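Local coordinates for CIR protein (PDB 6ZYV) that is of unknown function but belongs to the Plasmodium-interspersed repeat (PIR) family of malaria parasite proteins, which is associated with infected red blood cells, at residues A[191-194]-A[195-198]; A[141-144]-A[145-148]; A[225-228]-A[229-232]. The protein carries 5 engineered substitutions. One frame throughout, in Å; residues are numbered along the deposited sequence.

Contact 1 (A[191-194]-A[195-198]); sequences EYQK and FLND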
loop_
_atom_site.group_PDB
_atom_site.type_symbol
_atom_site.label_atom_id
_atom_site.label_comp_id
_atom_site.label_asym_id
_atom_site.label_seq_id
_atom_site.Cartn_x
_atom_site.Cartn_y
_atom_site.Cartn_z
ATOM N N GLU A 191 -1.700 -19.677 2.105
ATOM C CA GLU A 191 -0.620 -18.929 1.469
ATOM C C GLU A 191 0.141 -18.092 2.518
ATOM O O GLU A 191 1.366 -18.023 2.489
ATOM C CB GLU A 191 -1.195 -18.017 0.375
ATOM C CG GLU A 191 -0.129 -17.308 -0.438
ATOM C CD GLU A 191 -0.626 -16.217 -1.377
ATOM O OE1 GLU A 191 -1.854 -15.971 -1.406
ATOM O OE2 GLU A 191 0.214 -15.601 -2.077
ATOM N N TYR A 192 -0.591 -17.497 3.455
ATOM C CA TYR A 192 0.002 -16.719 4.525
ATOM C C TYR A 192 0.764 -17.639 5.529
ATOM O O TYR A 192 1.879 -17.302 5.945
ATOM C CB TYR A 192 -1.079 -15.901 5.220
ATOM C CG TYR A 192 -0.534 -15.128 6.393
ATOM C CD1 TYR A 192 0.428 -14.141 6.215
ATOM C CD2 TYR A 192 -0.943 -15.416 7.689
ATOM C CE1 TYR A 192 0.953 -13.448 7.293
ATOM C CE2 TYR A 192 -0.446 -14.710 8.772
ATOM C CZ TYR A 192 0.503 -13.723 8.570
ATOM O OH TYR A 192 1.055 -13.083 9.654
ATOM N N GLN A 193 0.201 -18.817 5.860
ATOM C CA GLN A 193 0.864 -19.780 6.742
ATOM C C GLN A 193 2.188 -20.235 6.109
ATOM O O GLN A 193 3.193 -20.310 6.799
ATOM C CB GLN A 193 -0.038 -21.004 7.000
ATOM C CG GLN A 193 0.583 -22.054 7.936
ATOM C CD GLN A 193 0.770 -21.518 9.335
ATOM O OE1 GLN A 193 -0.176 -21.431 10.121
ATOM N NE2 GLN A 193 1.998 -21.138 9.683
ATOM N N LYS A 194 2.198 -20.453 4.785
ATOM C CA LYS A 194 3.387 -20.824 4.040
ATOM C C LYS A 194 4.405 -19.675 4.061
ATOM O O LYS A 194 5.597 -19.933 4.174
ATOM C CB LYS A 194 3.040 -21.236 2.607
ATOM C CG LYS A 194 4.235 -21.770 1.833
ATOM C CD LYS A 194 3.829 -22.527 0.560
ATOM C CE LYS A 194 5.026 -23.002 -0.238
ATOM N NZ LYS A 194 5.674 -21.879 -0.959
ATOM N N PHE A 195 3.948 -18.424 3.987
ATOM C CA PHE A 195 4.828 -17.260 4.062
ATOM C C PHE A 195 5.559 -17.222 5.444
ATOM O O PHE A 195 6.753 -16.949 5.498
ATOM C CB PHE A 195 4.027 -15.968 3.795
ATOM C CG PHE A 195 4.666 -14.695 4.298
ATOM C CD1 PHE A 195 5.695 -14.089 3.591
ATOM C CD2 PHE A 195 4.268 -14.134 5.500
ATOM C CE1 PHE A 195 6.311 -12.957 4.083
ATOM C CE2 PHE A 195 4.889 -13.003 5.999
ATOM C CZ PHE A 195 5.900 -12.416 5.291
ATOM N N LEU A 196 4.835 -17.493 6.539
ATOM C CA LEU A 196 5.407 -17.492 7.882
ATOM C C LEU A 196 6.442 -18.602 8.030
ATOM O O LEU A 196 7.521 -18.371 8.584
ATOM C CB LEU A 196 4.308 -17.642 8.951
ATOM C CG LEU A 196 3.261 -16.519 9.022
ATOM C CD1 LEU A 196 2.166 -16.828 10.073
ATOM C CD2 LEU A 196 3.922 -15.179 9.305
ATOM N N ASN A 197 6.107 -19.807 7.520
ATOM C CA ASN A 197 6.955 -20.999 7.568
ATOM C C ASN A 197 8.184 -20.864 6.684
ATOM O O ASN A 197 9.275 -21.065 7.169
ATOM C CB ASN A 197 6.162 -22.265 7.206
ATOM C CG ASN A 197 5.027 -22.576 8.145
ATOM O OD1 ASN A 197 4.820 -21.885 9.139
ATOM N ND2 ASN A 197 4.248 -23.614 7.865
ATOM N N ASP A 198 8.031 -20.510 5.415
ATOM C CA ASP A 198 9.146 -20.389 4.488
ATOM C C ASP A 198 10.143 -19.320 4.897
ATOM O O ASP A 198 11.338 -19.481 4.669
ATOM C CB ASP A 198 8.653 -20.063 3.069
ATOM C CG ASP A 198 7.918 -21.172 2.344
ATOM O OD1 ASP A 198 7.838 -22.306 2.897
ATOM O OD2 ASP A 198 7.415 -20.910 1.230
#

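Contact 2 (A[141-144]-A[145-148]); sequences DKKI and DLMN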
loop_
_atom_site.group_PDB
_atom_site.type_symbol
_atom_site.label_atom_id
_atom_site.label_comp_id
_atom_site.label_asym_id
_atom_site.label_seq_id
_atom_site.Cartn_x
_atom_site.Cartn_y
_atom_site.Cartn_z
ATOM N N ASP A 141 8.820 8.575 9.095
ATOM C CA ASP A 141 10.108 8.029 9.505
ATOM C C ASP A 141 9.979 6.648 10.152
ATOM O O ASP A 141 10.828 5.792 9.908
ATOM C CB ASP A 141 10.826 8.981 10.469
ATOM C CG ASP A 141 11.543 10.112 9.786
ATOM O OD1 ASP A 141 11.894 9.956 8.576
ATOM O OD2 ASP A 141 11.762 11.166 10.452
ATOM N N LYS A 142 8.932 6.445 10.985
ATOM C CA LYS A 142 8.707 5.175 11.640
ATOM C C LYS A 142 8.361 4.128 10.603
ATOM O O LYS A 142 8.877 3.032 10.688
ATOM C CB LYS A 142 7.564 5.267 12.664
ATOM C CG LYS A 142 7.886 4.621 14.019
ATOM C CD LYS A 142 8.402 3.169 14.031
ATOM C CE LYS A 142 9.286 2.996 15.251
ATOM N NZ LYS A 142 9.899 1.639 15.433
ATOM N N LYS A 143 7.516 4.467 9.613
ATOM C CA LYS A 143 7.131 3.535 8.563
ATOM C C LYS A 143 8.332 3.155 7.708
ATOM O O LYS A 143 8.489 1.980 7.400
ATOM C CB LYS A 143 5.945 4.063 7.726
ATOM C CG LYS A 143 4.678 4.346 8.527
ATOM C CD LYS A 143 4.113 3.100 9.235
ATOM C CE LYS A 143 2.851 3.369 10.055
ATOM N NZ LYS A 143 2.193 2.100 10.553
ATOM N N ILE A 144 9.222 4.125 7.394
ATOM C CA ILE A 144 10.446 3.850 6.623
ATOM C C ILE A 144 11.377 2.917 7.421
ATOM O O ILE A 144 11.904 1.943 6.877
ATOM C CB ILE A 144 11.145 5.175 6.195
ATOM C CG1 ILE A 144 10.371 5.856 5.089
ATOM C CG2 ILE A 144 12.619 4.968 5.801
ATOM C CD1 ILE A 144 10.811 7.303 4.853
ATOM N N ASP A 145 11.511 3.177 8.714
ATOM C CA ASP A 145 12.337 2.359 9.591
ATOM C C ASP A 145 11.772 0.940 9.715
ATOM O O ASP A 145 12.532 -0.024 9.712
ATOM C CB ASP A 145 12.487 3.022 10.958
ATOM C CG ASP A 145 13.601 2.430 11.791
ATOM O OD1 ASP A 145 14.696 2.173 11.226
ATOM O OD2 ASP A 145 13.387 2.213 13.012
ATOM N N LEU A 146 10.439 0.809 9.750
ATOM C CA LEU A 146 9.769 -0.470 9.781
ATOM C C LEU A 146 10.029 -1.245 8.495
ATOM O O LEU A 146 10.235 -2.444 8.574
ATOM C CB LEU A 146 8.271 -0.299 9.984
ATOM C CG LEU A 146 7.843 -0.105 11.418
ATOM C CD1 LEU A 146 6.382 0.296 11.479
ATOM C CD2 LEU A 146 8.183 -1.358 12.291
ATOM N N MET A 147 10.043 -0.583 7.335
ATOM C CA MET A 147 10.339 -1.266 6.072
ATOM C C MET A 147 11.755 -1.804 6.062
ATOM O O MET A 147 11.971 -2.914 5.582
ATOM C CB MET A 147 10.056 -0.378 4.841
ATOM C CG MET A 147 8.613 0.130 4.772
ATOM S SD MET A 147 7.356 -1.118 4.444
ATOM C CE MET A 147 6.763 -1.473 6.087
ATOM N N ASN A 148 12.712 -1.044 6.640
ATOM C CA ASN A 148 14.105 -1.447 6.753
ATOM C C ASN A 148 14.298 -2.560 7.758
ATOM O O ASN A 148 15.083 -3.457 7.508
ATOM C CB ASN A 148 14.997 -0.249 7.097
ATOM C CG ASN A 148 15.394 0.515 5.868
ATOM O OD1 ASN A 148 16.423 0.205 5.246
ATOM N ND2 ASN A 148 14.572 1.487 5.469
#

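Contact 3 (A[225-228]-A[229-232]); sequences KCNN and GQHS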
loop_
_atom_site.group_PDB
_atom_site.type_symbol
_atom_site.label_atom_id
_atom_site.label_comp_id
_atom_site.label_asym_id
_atom_site.label_seq_id
_atom_site.Cartn_x
_atom_site.Cartn_y
_atom_site.Cartn_z
ATOM N N LYS A 225 -17.341 -8.663 5.590
ATOM C CA LYS A 225 -18.076 -8.166 4.427
ATOM C C LYS A 225 -18.654 -9.319 3.604
ATOM O O LYS A 225 -19.790 -9.226 3.165
ATOM C CB LYS A 225 -17.227 -7.215 3.548
ATOM C CG LYS A 225 -16.870 -5.885 4.220
ATOM C CD LYS A 225 -18.110 -5.040 4.575
ATOM C CE LYS A 225 -17.783 -3.803 5.398
ATOM N NZ LYS A 225 -18.942 -2.856 5.484
ATOM N N CYS A 226 -17.916 -10.424 3.436
ATOM C CA CYS A 226 -18.444 -11.597 2.729
ATOM C C CYS A 226 -19.628 -12.161 3.470
ATOM O O CYS A 226 -20.634 -12.475 2.841
ATOM C CB CYS A 226 -17.371 -12.654 2.523
ATOM S SG CYS A 226 -16.154 -12.219 1.257
ATOM N N ASN A 227 -19.566 -12.182 4.816
ATOM C CA ASN A 227 -20.681 -12.656 5.622
ATOM C C ASN A 227 -21.848 -11.668 5.734
ATOM O O ASN A 227 -22.709 -11.825 6.602
ATOM C CB ASN A 227 -20.210 -13.126 6.996
ATOM C CG ASN A 227 -19.964 -14.608 7.026
ATOM O OD1 ASN A 227 -20.391 -15.364 6.141
ATOM N ND2 ASN A 227 -19.268 -15.077 8.038
ATOM N N ASN A 228 -21.900 -10.671 4.851
ATOM C CA ASN A 228 -23.033 -9.762 4.736
ATOM C C ASN A 228 -24.013 -10.197 3.626
ATOM O O ASN A 228 -25.168 -9.785 3.629
ATOM C CB ASN A 228 -22.597 -8.309 4.566
ATOM C CG ASN A 228 -22.135 -7.672 5.850
ATOM O OD1 ASN A 228 -22.364 -8.191 6.941
ATOM N ND2 ASN A 228 -21.468 -6.535 5.768
ATOM N N GLY A 229 -23.564 -11.033 2.703
ATOM C CA GLY A 229 -24.413 -11.558 1.643
ATOM C C GLY A 229 -24.440 -13.076 1.582
ATOM O O GLY A 229 -25.070 -13.641 0.690
ATOM N N GLN A 230 -23.746 -13.751 2.512
ATOM C CA GLN A 230 -23.695 -15.205 2.624
ATOM C C GLN A 230 -23.555 -15.618 4.120
ATOM O O GLN A 230 -23.569 -14.761 5.013
ATOM C CB GLN A 230 -22.554 -15.786 1.745
ATOM C CG GLN A 230 -21.173 -15.599 2.340
ATOM C CD GLN A 230 -20.092 -16.127 1.447
ATOM O OE1 GLN A 230 -19.540 -17.211 1.666
ATOM N NE2 GLN A 230 -19.760 -15.373 0.415
ATOM N N HIS A 231 -23.440 -16.924 4.391
ATOM C CA HIS A 231 -23.293 -17.403 5.752
ATOM C C HIS A 231 -22.250 -18.489 5.811
ATOM O O HIS A 231 -22.586 -19.647 5.653
ATOM C CB HIS A 231 -24.635 -17.877 6.279
ATOM C CG HIS A 231 -24.673 -17.951 7.769
ATOM N ND1 HIS A 231 -24.356 -16.858 8.547
ATOM C CD2 HIS A 231 -24.934 -19.001 8.575
ATOM C CE1 HIS A 231 -24.432 -17.276 9.793
ATOM N NE2 HIS A 231 -24.801 -18.549 9.858
ATOM N N SER A 232 -20.980 -18.131 6.041
ATOM C CA SER A 232 -19.896 -19.103 6.055
ATOM C C SER A 232 -19.015 -19.040 7.292
ATOM O O SER A 232 -18.872 -17.992 7.916
ATOM C CB SER A 232 -19.018 -18.924 4.815
ATOM O OG SER A 232 -19.780 -18.893 3.618
HETATM O O HOH W 1 -23.926 -14.326 7.563
#

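Contact 1 (A[191-194]-A[195-198])
Glu191 meets Phe195 through the backbone: its carbonyl O accepts from Phe195 N. Its carboxylate turns elsewhere, with OE1 hydrogen-bonded to Ser163. Tyr192 carries the apolar side. Leu196 CG lies over one face of its ring, 4.2 Å from the centroid and 19° off the normal, a CH-pi contact displaced toward the rim. Leu196 CD1 reaches Tyr192 CE2 at 3.6 Å, and Leu196 CD2 sits as close to Tyr192 OH. Phe195 approaches the same ring obliquely, its CD2 3.8 Å from Tyr192 CE1. The tyrosine hydroxyl is hydrogen-bonded to the hydroxyl of Tyr208. These are i to i+3 and i to i+4 contacts in the last two turns of helix 181-198, and all four backbone bonds between the segments are of the alpha-helical i to i+4 kind. Ile160 of helix 154-174 packs on Tyr192 and Phe195; Tyr208 of helix 206-211 packs on Phe195 and Leu196. Gln193 is on the polar side. Its chain bends at chi2 (66°), which brings NE2 to 3.0 Å from Asn197 OD1. That bond is not straight, 135° at the hydrogen, and the donor stands above the carbonyl plane of Asn197. Both amides also bind the C-terminal end of the model: NE2 gives to Thr240 O, and OD1 accepts from Thr242 N. Lys194 runs outward and then bends near its end, so that NZ turns back onto the syn lone pair of Asp198 OD2. This salt bridge is 3.0 Å long, and Lys194 CG also lies 3.3 Å from Asp198 OD2.

Contact 2 (A[141-144]-A[145-148])
Ile144 and Asn148 meet one turn apart, their side chains side by side and pointing the same way. Asn148 ND2 bonds back to Ile144 O at 3.1 Å, nearly straight at 170°. The oxygen lies in the amide plane of Asn148, but the donor stands 46° out of the carbonyl plane of Ile144. Asn148 N bonds to the same oxygen, as the helix requires. The amide also lies 4.0 Å from Ile144 CG2, measured from ND2. Nearby, apolar carbons rest on oxygens of the preceding turn. Leu146 CG is 3.4 Å from Lys142 O, and Met147 CG is 3.2 Å from Lys143 O. Met147 CG lies beside its own backbone N (chi1 -57°), which turns it back that way. Lys142 NZ comes within 4.3 Å of Asp145 OD2, opposite charges near each other but beyond a salt bridge.

The backbone bonds between the segments are the i to i+4 bonds of helix 134-149. The next shell is supplied by other helices. Ile144 packs on Leu110, Lys111 and Tyr114 of helix 110-118. Met147 reaches Ile92, Leu93 and Ser96 of helix 81-101, and also Ile211 of helix 206-211. Lys143 sends its NZ to a salt bridge with Asp85, and its side chain also touches Ile92.

The chemistry divides the helix surface. Ile144, Leu146 and Met147 are buried, while Lys142 is exposed and its charge is probably only loosely coupled to Asp145. The side-chain amide of Asn148 adds a second donor to a main-chain oxygen that already serves the helix, holding the amide to Ile144, one turn earlier.

Contact 3 (A[225-228]-A[229-232])
Asn227 faces the backbone of Ser232 with both ends of its side-chain amide. OD1 accepts from Ser232 N at 2.8 Å, and ND2 gives to Ser232 O at 2.9 Å. Both bonds are nearly straight. Ser232 O lies in the amide plane of Asn227, and ND2 lies in the carbonyl plane of Ser232, so this second bond is flat from either end. Together they fix the rotation of the asparagine amide.

Gln230 CG sits between its own backbone N and carbonyl carbon (chi1 76°), and beyond CG the chain is extended. CG lies 3.2 Å from Cys226 O. The far end is held at both amide atoms: OE1 accepts a short bond from Ser232 OG, 2.6 Å, on a lone pair, and NE2 gives to Tyr178 O.

A water lies in the plane of the His231 ring, at the edge, 2.8 Å from ND1. The same water donates to Asn227 O and Gln230 O, so it joins the turn to the segment that follows.

Asn227 is the first residue after helix 213-226 to leave helical phi/psi. Asn228 N bonds to Lys225 O and Gly229 N to Cys226 O (3.3 Å), both i to i+3; Gln230 N adds a weak bond to Cys226 O.

The turn lies at the surface of a helical fold without strands. Cys226 is disulfide-bonded to Cys181 at the start of helix 181-198, and its side chain also touches Leu171 of helix 154-174. From the loop, Gln230 lies on Cys181 and Ser232 on Leu182, so the chain leaves one helix along the beginning of another.

In the fold
The three contacts are local and come along the chain in the order contact 2, contact 1, contact 3. Each involves a different helix: 134-149, 181-198 and 213-226 with the loop after it. None touches another. Centres of contacts 1 and 2 are 23 Å apart, those of 1 and 3 are 26 Å, and those of 2 and 3 are 36 Å, on opposite sides of the chain's centre. Helix 181-198 links two of them: contact 1 is at its C-terminal end, and the Cys181-Cys226 disulfide ties its start to contact 3. The contacts thus lie in separate parts of a helical ectodomain without strands, with helix 206-211 touching contacts 1 and 2.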